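PDB 6WH7: penaeus monodon metallodensovirus major capsid protein from Penaeus monodon metallodensovirus, which forms the icosahedral capsid shell of this shrimp densovirus from sixty copies of itself, presumably enclosing and protecting the viral genome. Local coordinates for residues A[116-130]-A[291-305]. Numbering follows the deposited sequence.
Sequences CKAHRPTKVGYTLSN and FTLETEIEFEFRLWE
Cys-116 meets Phe-301 obliquely, its SG 3.4 Å from CD1, in a sulfur-aromatic contact. Lys-117 lies across one face of the Trp-304 indole. Its CB sits 3.8 Å from the centroid of the six-membered ring, a CH-pi contact. With CG anti to the backbone N (chi1 -173°), the chain runs on past the indole to Glu-305, where NZ makes a salt bridge to OE2 at 3.2 Å. NZ has a second carboxylate partner in Asp-323, and Glu-305 OE2 also pairs with Arg-352 of a neighbouring subunit. The backbone N atoms of Lys-117 and Ala-118 both donate weakly to Arg-302 O, which makes a classic beta bulge. Arg-120 and Glu-300 form a hydrogen-bonded antiparallel pair, and their side chains run alongside each other. Arg-120 NH2 reaches Glu-300 OE1 at 2.5 Å, close to the guanidinium plane; NE adds a weak bond to the same oxygen. The two flat groups are turned 54° apart.

The regular pairing breaks after Arg-120 and Glu-300. A bond from Glu-298 N to Lys-123 O re-establishes it, one residue out of step. Val-124 CG2 packs on Ile-297 CG1 at 3.7 Å. Tyr-126 pairs with Thr-295, and its CB meets Thr-295 CG2 at 3.6 Å. The Tyr-126 OH is hydrogen-bonded to His-271 ND1, on a strand of the other sheet. Leu-128 puts CD2 over one face of the Phe-291 ring, while its CD1 meets Leu-293 CD1 at 3.7 Å.

These are neighbouring strands of the antiparallel sheet in what is probably the jelly-roll core of a parvovirus capsid protein. Strand 59-75 pairs with the far edge of 287-302, and strand 218-222 with that of 118-135. Helix 88-92 packs against Val-124, Thr-295 and Ile-297.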
ATOM      1  N   CYS A 116     -48.847 -40.972  73.380  1.00 16.00           N
ATOM      2  CA  CYS A 116     -48.452 -39.652  72.933  1.00 16.00           C
ATOM      3  C   CYS A 116     -49.358 -38.603  73.556  1.00 16.00           C
ATOM      4  O   CYS A 116     -50.422 -38.907  74.093  1.00 16.00           O
ATOM      5  CB  CYS A 116     -48.534 -39.558  71.418  1.00 17.81           C
ATOM      6  SG  CYS A 116     -47.577 -40.791  70.574  1.00 17.81           S
ATOM      7  N   LYS A 117     -48.917 -37.349  73.504  1.00 14.77           N
ATOM      8  CA  LYS A 117     -49.819 -36.288  73.922  1.00 14.77           C
ATOM      9  C   LYS A 117     -50.964 -36.133  72.935  1.00 14.77           C
ATOM     10  O   LYS A 117     -52.126 -36.000  73.335  1.00 14.77           O
ATOM     11  CB  LYS A 117     -49.079 -34.967  74.074  1.00 15.02           C
ATOM     12  CG  LYS A 117     -49.985 -33.930  74.668  1.00 15.02           C
ATOM     13  CD  LYS A 117     -49.335 -32.612  74.877  1.00 15.02           C
ATOM     14  CE  LYS A 117     -50.381 -31.639  75.333  1.00 15.02           C
ATOM     15  NZ  LYS A 117     -50.979 -32.075  76.619  1.00 15.02           N
ATOM     16  N   ALA A 118     -50.655 -36.165  71.646  1.00 13.36           N
ATOM     17  CA  ALA A 118     -51.631 -35.958  70.595  1.00 13.36           C
ATOM     18  C   ALA A 118     -51.305 -36.864  69.425  1.00 13.36           C
ATOM     19  O   ALA A 118     -50.153 -37.241  69.216  1.00 13.36           O
ATOM     20  CB  ALA A 118     -51.638 -34.514  70.122  1.00 12.91           C
ATOM     21  N   HIS A 119     -52.336 -37.206  68.661  1.00 12.67           N
ATOM     22  CA  HIS A 119     -52.164 -37.977  67.443  1.00 12.67           C
ATOM     23  C   HIS A 119     -53.217 -37.534  66.449  1.00 12.67           C
ATOM     24  O   HIS A 119     -54.273 -37.029  66.826  1.00 12.67           O
ATOM     25  CB  HIS A 119     -52.267 -39.482  67.693  1.00 13.37           C
ATOM     26  CG  HIS A 119     -53.591 -39.911  68.228  1.00 13.37           C
ATOM     27  ND1 HIS A 119     -54.686 -40.118  67.426  1.00 13.37           N
ATOM     28  CD2 HIS A 119     -54.002 -40.149  69.493  1.00 13.37           C
ATOM     29  CE1 HIS A 119     -55.712 -40.480  68.171  1.00 13.37           C
ATOM     30  NE2 HIS A 119     -55.323 -40.506  69.430  1.00 13.37           N
ATOM     31  N   ARG A 120     -52.908 -37.706  65.173  1.00 12.31           N
ATOM     32  CA  ARG A 120     -53.801 -37.225  64.167  1.00 12.31           C
ATOM     33  C   ARG A 120     -53.791 -38.169  62.976  1.00 12.31           C
ATOM     34  O   ARG A 120     -52.718 -38.637  62.582  1.00 12.31           O
ATOM     35  CB  ARG A 120     -53.367 -35.811  63.784  1.00 11.85           C
ATOM     36  CG  ARG A 120     -54.176 -35.156  62.756  1.00 11.85           C
ATOM     37  CD  ARG A 120     -53.824 -33.705  62.674  1.00 11.85           C
ATOM     38  NE  ARG A 120     -52.443 -33.438  62.330  1.00 11.85           N
ATOM     39  CZ  ARG A 120     -51.899 -32.237  62.429  1.00 11.85           C
ATOM     40  NH1 ARG A 120     -52.630 -31.226  62.853  1.00 11.85           N
ATOM     41  NH2 ARG A 120     -50.635 -32.046  62.097  1.00 11.85           N
ATOM     42  N   PRO A 121     -54.952 -38.455  62.383  1.00 12.66           N
ATOM     43  CA  PRO A 121     -55.021 -39.532  61.387  1.00 12.66           C
ATOM     44  C   PRO A 121     -54.409 -39.226  60.031  1.00 12.66           C
ATOM     45  O   PRO A 121     -54.058 -40.180  59.334  1.00 12.66           O
ATOM     46  CB  PRO A 121     -56.525 -39.785  61.267  1.00 12.73           C
ATOM     47  CG  PRO A 121     -57.061 -39.368  62.553  1.00 12.73           C
ATOM     48  CD  PRO A 121     -56.281 -38.158  62.929  1.00 12.73           C
ATOM     49  N   THR A 122     -54.351 -37.969  59.594  1.00 13.02           N
ATOM     50  CA  THR A 122     -53.839 -37.585  58.273  1.00 13.02           C
ATOM     51  C   THR A 122     -54.318 -38.507  57.155  1.00 13.02           C
ATOM     52  O   THR A 122     -55.506 -38.820  57.081  1.00 13.02           O
ATOM     53  CB  THR A 122     -52.315 -37.508  58.257  1.00 12.91           C
ATOM     54  OG1 THR A 122     -51.760 -38.792  58.512  1.00 12.91           O
ATOM     55  CG2 THR A 122     -51.846 -36.564  59.314  1.00 12.91           C
ATOM     56  N   LYS A 123     -53.419 -38.966  56.293  1.00 12.45           N
ATOM     57  CA  LYS A 123     -53.839 -39.757  55.145  1.00 12.45           C
ATOM     58  C   LYS A 123     -54.403 -41.104  55.577  1.00 12.45           C
ATOM     59  O   LYS A 123     -54.018 -41.668  56.599  1.00 12.45           O
ATOM     60  CB  LYS A 123     -52.677 -39.989  54.179  1.00 14.22           C
ATOM     61  CG  LYS A 123     -53.097 -40.681  52.900  1.00 14.22           C
ATOM     62  CD  LYS A 123     -51.931 -41.091  52.047  1.00 14.22           C
ATOM     63  CE  LYS A 123     -51.226 -39.896  51.457  1.00 14.22           C
ATOM     64  NZ  LYS A 123     -50.067 -40.306  50.624  1.00 14.22           N
ATOM     65  N   VAL A 124     -55.336 -41.616  54.780  1.00 12.29           N
ATOM     66  CA  VAL A 124     -55.896 -42.942  54.990  1.00 12.29           C
ATOM     67  C   VAL A 124     -56.199 -43.514  53.614  1.00 12.29           C
ATOM     68  O   VAL A 124     -56.520 -42.780  52.681  1.00 12.29           O
ATOM     69  CB  VAL A 124     -57.156 -42.879  55.883  1.00 11.85           C
ATOM     70  CG1 VAL A 124     -58.394 -42.502  55.093  1.00 11.85           C
ATOM     71  CG2 VAL A 124     -57.325 -44.120  56.644  1.00 11.85           C
ATOM     72  N   GLY A 125     -56.058 -44.820  53.470  1.00 11.69           N
ATOM     73  CA  GLY A 125     -56.247 -45.415  52.165  1.00 11.69           C
ATOM     74  C   GLY A 125     -56.216 -46.923  52.232  1.00 11.69           C
ATOM     75  O   GLY A 125     -55.759 -47.515  53.212  1.00 11.69           O
ATOM     76  N   TYR A 126     -56.713 -47.536  51.164  1.00 11.58           N
ATOM     77  CA  TYR A 126     -56.717 -48.984  51.054  1.00 11.58           C
ATOM     78  C   TYR A 126     -56.496 -49.378  49.604  1.00 11.58           C
ATOM     79  O   TYR A 126     -56.703 -48.589  48.685  1.00 11.58           O
ATOM     80  CB  TYR A 126     -58.015 -49.591  51.582  1.00 11.34           C
ATOM     81  CG  TYR A 126     -59.235 -49.322  50.746  1.00 11.34           C
ATOM     82  CD1 TYR A 126     -59.671 -50.243  49.815  1.00 11.34           C
ATOM     83  CD2 TYR A 126     -59.945 -48.148  50.879  1.00 11.34           C
ATOM     84  CE1 TYR A 126     -60.777 -50.006  49.056  1.00 11.34           C
ATOM     85  CE2 TYR A 126     -61.052 -47.908  50.116  1.00 11.34           C
ATOM     86  CZ  TYR A 126     -61.464 -48.840  49.209  1.00 11.34           C
ATOM     87  OH  TYR A 126     -62.573 -48.599  48.446  1.00 11.34           O
ATOM     88  N   THR A 127     -56.059 -50.615  49.413  1.00 12.55           N
ATOM     89  CA  THR A 127     -55.773 -51.147  48.091  1.00 12.55           C
ATOM     90  C   THR A 127     -56.483 -52.475  47.921  1.00 12.55           C
ATOM     91  O   THR A 127     -56.362 -53.358  48.770  1.00 12.55           O
ATOM     92  CB  THR A 127     -54.274 -51.334  47.872  1.00 13.50           C
ATOM     93  OG1 THR A 127     -53.611 -50.073  47.987  1.00 13.50           O
ATOM     94  CG2 THR A 127     -54.019 -51.888  46.499  1.00 13.50           C
ATOM     95  N   LEU A 128     -57.231 -52.603  46.836  1.00 13.11           N
ATOM     96  CA  LEU A 128     -57.810 -53.866  46.408  1.00 13.11           C
ATOM     97  C   LEU A 128     -56.928 -54.456  45.328  1.00 13.11           C
ATOM     98  O   LEU A 128     -56.610 -53.781  44.350  1.00 13.11           O
ATOM     99  CB  LEU A 128     -59.228 -53.665  45.889  1.00 12.88           C
ATOM    100  CG  LEU A 128     -60.353 -53.941  46.868  1.00 12.88           C
ATOM    101  CD1 LEU A 128     -60.169 -53.178  48.126  1.00 12.88           C
ATOM    102  CD2 LEU A 128     -61.651 -53.542  46.217  1.00 12.88           C
ATOM    103  N   SER A 129     -56.528 -55.705  45.506  1.00 13.58           N
ATOM    104  CA  SER A 129     -55.489 -56.270  44.672  1.00 13.58           C
ATOM    105  C   SER A 129     -55.773 -57.731  44.387  1.00 13.58           C
ATOM    106  O   SER A 129     -56.352 -58.436  45.210  1.00 13.58           O
ATOM    107  CB  SER A 129     -54.131 -56.132  45.345  1.00 14.95           C
ATOM    108  OG  SER A 129     -53.142 -56.748  44.563  1.00 14.95           O
ATOM    109  N   ASN A 130     -55.352 -58.173  43.203  1.00 14.71           N
ATOM    110  CA  ASN A 130     -55.282 -59.585  42.836  1.00 14.71           C
ATOM    111  C   ASN A 130     -56.659 -60.245  42.936  1.00 14.71           C
ATOM    112  O   ASN A 130     -56.903 -61.152  43.731  1.00 14.71           O
ATOM    113  CB  ASN A 130     -54.234 -60.287  43.698  1.00 14.83           C
ATOM    114  CG  ASN A 130     -52.858 -59.716  43.483  1.00 14.83           C
ATOM    115  OD1 ASN A 130     -52.218 -59.252  44.415  1.00 14.83           O
ATOM    116  ND2 ASN A 130     -52.389 -59.756  42.250  1.00 14.83           N
ATOM    117  N   PHE A 291     -59.982 -61.121  46.688  1.00 14.32           N
ATOM    118  CA  PHE A 291     -58.924 -60.167  46.408  1.00 14.32           C
ATOM    119  C   PHE A 291     -58.158 -59.937  47.697  1.00 14.32           C
ATOM    120  O   PHE A 291     -58.500 -60.475  48.750  1.00 14.32           O
ATOM    121  CB  PHE A 291     -59.488 -58.872  45.823  1.00 14.19           C
ATOM    122  CG  PHE A 291     -60.597 -58.283  46.624  1.00 14.19           C
ATOM    123  CD1 PHE A 291     -60.342 -57.402  47.649  1.00 14.19           C
ATOM    124  CD2 PHE A 291     -61.898 -58.627  46.357  1.00 14.19           C
ATOM    125  CE1 PHE A 291     -61.362 -56.880  48.377  1.00 14.19           C
ATOM    126  CE2 PHE A 291     -62.913 -58.105  47.081  1.00 14.19           C
ATOM    127  CZ  PHE A 291     -62.649 -57.228  48.089  1.00 14.19           C
ATOM    128  N   THR A 292     -57.110 -59.138  47.603  1.00 13.64           N
ATOM    129  CA  THR A 292     -56.287 -58.793  48.746  1.00 13.64           C
ATOM    130  C   THR A 292     -56.625 -57.378  49.178  1.00 13.64           C
ATOM    131  O   THR A 292     -56.676 -56.468  48.348  1.00 13.64           O
ATOM    132  CB  THR A 292     -54.806 -58.907  48.398  1.00 14.04           C
ATOM    133  OG1 THR A 292     -54.530 -60.235  47.951  1.00 14.04           O
ATOM    134  CG2 THR A 292     -53.959 -58.620  49.602  1.00 14.04           C
ATOM    135  N   LEU A 293     -56.876 -57.200  50.463  1.00 13.63           N
ATOM    136  CA  LEU A 293     -57.147 -55.890  51.031  1.00 13.63           C
ATOM    137  C   LEU A 293     -55.918 -55.446  51.804  1.00 13.63           C
ATOM    138  O   LEU A 293     -55.584 -56.030  52.836  1.00 13.63           O
ATOM    139  CB  LEU A 293     -58.376 -55.923  51.930  1.00 13.39           C
ATOM    140  CG  LEU A 293     -58.670 -54.608  52.636  1.00 13.39           C
ATOM    141  CD1 LEU A 293     -58.971 -53.541  51.625  1.00 13.39           C
ATOM    142  CD2 LEU A 293     -59.813 -54.769  53.593  1.00 13.39           C
ATOM    143  N   GLU A 294     -55.242 -54.424  51.301  1.00 13.31           N
ATOM    144  CA  GLU A 294     -54.173 -53.749  52.018  1.00 13.31           C
ATOM    145  C   GLU A 294     -54.640 -52.353  52.380  1.00 13.31           C
ATOM    146  O   GLU A 294     -54.872 -51.527  51.495  1.00 13.31           O
ATOM    147  CB  GLU A 294     -52.898 -53.677  51.186  1.00 16.04           C
ATOM    148  CG  GLU A 294     -52.153 -54.968  51.062  1.00 16.04           C
ATOM    149  CD  GLU A 294     -50.922 -54.827  50.205  1.00 16.04           C
ATOM    150  OE1 GLU A 294     -50.814 -53.816  49.485  1.00 16.04           O
ATOM    151  OE2 GLU A 294     -50.045 -55.707  50.270  1.00 16.04           O
ATOM    152  N   THR A 295     -54.772 -52.089  53.669  1.00 12.99           N
ATOM    153  CA  THR A 295     -55.135 -50.771  54.155  1.00 12.99           C
ATOM    154  C   THR A 295     -53.924 -50.104  54.780  1.00 12.99           C
ATOM    155  O   THR A 295     -53.039 -50.768  55.317  1.00 12.99           O
ATOM    156  CB  THR A 295     -56.269 -50.842  55.177  1.00 13.26           C
ATOM    157  OG1 THR A 295     -55.850 -51.616  56.305  1.00 13.26           O
ATOM    158  CG2 THR A 295     -57.474 -51.492  54.568  1.00 13.26           C
ATOM    159  N   GLU A 296     -53.876 -48.785  54.678  1.00 13.01           N
ATOM    160  CA  GLU A 296     -52.848 -48.009  55.345  1.00 13.01           C
ATOM    161  C   GLU A 296     -53.463 -46.739  55.898  1.00 13.01           C
ATOM    162  O   GLU A 296     -54.184 -46.038  55.189  1.00 13.01           O
ATOM    163  CB  GLU A 296     -51.707 -47.664  54.396  1.00 15.46           C
ATOM    164  CG  GLU A 296     -50.602 -46.883  55.049  1.00 15.46           C
ATOM    165  CD  GLU A 296     -49.483 -46.560  54.091  1.00 15.46           C
ATOM    166  OE1 GLU A 296     -49.595 -46.926  52.903  1.00 15.46           O
ATOM    167  OE2 GLU A 296     -48.490 -45.939  54.523  1.00 15.46           O
ATOM    168  N   ILE A 297     -53.180 -46.451  57.161  1.00 12.86           N
ATOM    169  CA  ILE A 297     -53.529 -45.184  57.781  1.00 12.86           C
ATOM    170  C   ILE A 297     -52.251 -44.570  58.320  1.00 12.86           C
ATOM    171  O   ILE A 297     -51.492 -45.232  59.031  1.00 12.86           O
ATOM    172  CB  ILE A 297     -54.585 -45.361  58.886  1.00 12.42           C
ATOM    173  CG1 ILE A 297     -54.974 -44.010  59.471  1.00 12.42           C
ATOM    174  CG2 ILE A 297     -54.118 -46.335  59.948  1.00 12.42           C
ATOM    175  CD1 ILE A 297     -56.196 -44.065  60.306  1.00 12.42           C
ATOM    176  N   GLU A 298     -51.995 -43.325  57.956  1.00 12.78           N
ATOM    177  CA  GLU A 298     -50.754 -42.644  58.290  1.00 12.78           C
ATOM    178  C   GLU A 298     -51.029 -41.669  59.419  1.00 12.78           C
ATOM    179  O   GLU A 298     -51.683 -40.655  59.207  1.00 12.78           O
ATOM    180  CB  GLU A 298     -50.202 -41.906  57.079  1.00 14.90           C
ATOM    181  CG  GLU A 298     -49.805 -42.788  55.932  1.00 14.90           C
ATOM    182  CD  GLU A 298     -49.303 -41.989  54.755  1.00 14.90           C
ATOM    183  OE1 GLU A 298     -49.417 -40.748  54.794  1.00 14.90           O
ATOM    184  OE2 GLU A 298     -48.799 -42.595  53.788  1.00 14.90           O
ATOM    185  N   PHE A 299     -50.502 -41.939  60.600  1.00 12.91           N
ATOM    186  CA  PHE A 299     -50.719 -41.050  61.729  1.00 12.91           C
ATOM    187  C   PHE A 299     -49.587 -40.056  61.901  1.00 12.91           C
ATOM    188  O   PHE A 299     -48.424 -40.364  61.650  1.00 12.91           O
ATOM    189  CB  PHE A 299     -50.882 -41.840  63.019  1.00 12.70           C
ATOM    190  CG  PHE A 299     -52.169 -42.570  63.120  1.00 12.70           C
ATOM    191  CD1 PHE A 299     -53.284 -41.946  63.627  1.00 12.70           C
ATOM    192  CD2 PHE A 299     -52.264 -43.882  62.724  1.00 12.70           C
ATOM    193  CE1 PHE A 299     -54.463 -42.614  63.737  1.00 12.70           C
ATOM    194  CE2 PHE A 299     -53.441 -44.549  62.835  1.00 12.70           C
ATOM    195  CZ  PHE A 299     -54.543 -43.916  63.342  1.00 12.70           C
ATOM    196  N   GLU A 300     -49.943 -38.852  62.315  1.00 12.49           N
ATOM    197  CA  GLU A 300     -49.005 -37.923  62.914  1.00 12.49           C
ATOM    198  C   GLU A 300     -49.227 -37.921  64.413  1.00 12.49           C
ATOM    199  O   GLU A 300     -50.365 -37.895  64.877  1.00 12.49           O
ATOM    200  CB  GLU A 300     -49.182 -36.508  62.375  1.00 13.31           C
ATOM    201  CG  GLU A 300     -48.762 -36.331  60.952  1.00 13.31           C
ATOM    202  CD  GLU A 300     -49.039 -34.939  60.451  1.00 13.31           C
ATOM    203  OE1 GLU A 300     -49.729 -34.180  61.156  1.00 13.31           O
ATOM    204  OE2 GLU A 300     -48.564 -34.602  59.350  1.00 13.31           O
ATOM    205  N   PHE A 301     -48.145 -37.959  65.171  1.00 12.32           N
ATOM    206  CA  PHE A 301     -48.264 -37.827  66.607  1.00 12.32           C
ATOM    207  C   PHE A 301     -47.262 -36.807  67.108  1.00 12.32           C
ATOM    208  O   PHE A 301     -46.363 -36.366  66.394  1.00 12.32           O
ATOM    209  CB  PHE A 301     -48.102 -39.167  67.327  1.00 13.02           C
ATOM    210  CG  PHE A 301     -46.790 -39.840  67.098  1.00 13.02           C
ATOM    211  CD1 PHE A 301     -45.745 -39.658  67.974  1.00 13.02           C
ATOM    212  CD2 PHE A 301     -46.606 -40.670  66.013  1.00 13.02           C
ATOM    213  CE1 PHE A 301     -44.553 -40.293  67.774  1.00 13.02           C
ATOM    214  CE2 PHE A 301     -45.411 -41.299  65.807  1.00 13.02           C
ATOM    215  CZ  PHE A 301     -44.387 -41.118  66.687  1.00 13.02           C
ATOM    216  N   ARG A 302     -47.462 -36.420  68.356  1.00 13.18           N
ATOM    217  CA  ARG A 302     -46.755 -35.306  68.950  1.00 13.18           C
ATOM    218  C   ARG A 302     -46.539 -35.625  70.418  1.00 13.18           C
ATOM    219  O   ARG A 302     -47.363 -36.289  71.046  1.00 13.18           O
ATOM    220  CB  ARG A 302     -47.545 -34.018  68.718  1.00 13.04           C
ATOM    221  CG  ARG A 302     -47.051 -32.833  69.445  1.00 13.04           C
ATOM    222  CD  ARG A 302     -47.827 -31.600  69.071  1.00 13.04           C
ATOM    223  NE  ARG A 302     -47.370 -31.002  67.827  1.00 13.04           N
ATOM    224  CZ  ARG A 302     -47.920 -29.928  67.281  1.00 13.04           C
ATOM    225  NH1 ARG A 302     -48.967 -29.362  67.848  1.00 13.04           N
ATOM    226  NH2 ARG A 302     -47.431 -29.424  66.166  1.00 13.04           N
ATOM    227  N   LEU A 303     -45.410 -35.175  70.951  1.00 14.29           N
ATOM    228  CA  LEU A 303     -44.948 -35.617  72.254  1.00 14.29           C
ATOM    229  C   LEU A 303     -45.330 -34.637  73.350  1.00 14.29           C
ATOM    230  O   LEU A 303     -45.936 -33.592  73.118  1.00 14.29           O
ATOM    231  CB  LEU A 303     -43.438 -35.822  72.253  1.00 14.51           C
ATOM    232  CG  LEU A 303     -42.987 -36.869  71.255  1.00 14.51           C
ATOM    233  CD1 LEU A 303     -41.527 -37.138  71.377  1.00 14.51           C
ATOM    234  CD2 LEU A 303     -43.749 -38.079  71.477  1.00 14.51           C
ATOM    235  N   TRP A 304     -44.946 -34.994  74.566  1.00 15.26           N
ATOM    236  CA  TRP A 304     -45.271 -34.267  75.776  1.00 15.26           C
ATOM    237  C   TRP A 304     -44.402 -33.026  75.936  1.00 15.26           C
ATOM    238  O   TRP A 304     -43.363 -32.870  75.293  1.00 15.26           O
ATOM    239  CB  TRP A 304     -45.121 -35.184  76.977  1.00 15.51           C
ATOM    240  CG  TRP A 304     -46.058 -36.318  76.895  1.00 15.51           C
ATOM    241  CD1 TRP A 304     -45.786 -37.565  76.440  1.00 15.51           C
ATOM    242  CD2 TRP A 304     -47.443 -36.306  77.233  1.00 15.51           C
ATOM    243  NE1 TRP A 304     -46.906 -38.342  76.498  1.00 15.51           N
ATOM    244  CE2 TRP A 304     -47.941 -37.588  76.980  1.00 15.51           C
ATOM    245  CE3 TRP A 304     -48.305 -35.337  77.738  1.00 15.51           C
ATOM    246  CZ2 TRP A 304     -49.261 -37.928  77.211  1.00 15.51           C
ATOM    247  CZ3 TRP A 304     -49.610 -35.677  77.964  1.00 15.51           C
ATOM    248  CH2 TRP A 304     -50.078 -36.958  77.704  1.00 15.51           C
ATOM    249  N   GLU A 305     -44.863 -32.127  76.799  1.00 16.08           N
ATOM    250  CA  GLU A 305     -44.141 -30.896  77.077  1.00 16.08           C
ATOM    251  C   GLU A 305     -42.778 -31.182  77.686  1.00 16.08           C
ATOM    252  O   GLU A 305     -42.625 -32.072  78.524  1.00 16.08           O
ATOM    253  CB  GLU A 305     -44.943 -30.021  78.032  1.00 17.41           C
ATOM    254  CG  GLU A 305     -46.247 -29.535  77.479  1.00 17.41           C
ATOM    255  CD  GLU A 305     -47.361 -30.533  77.664  1.00 17.41           C
ATOM    256  OE1 GLU A 305     -47.106 -31.628  78.199  1.00 17.41           O
ATOM    257  OE2 GLU A 305     -48.496 -30.222  77.271  1.00 17.41           O
TER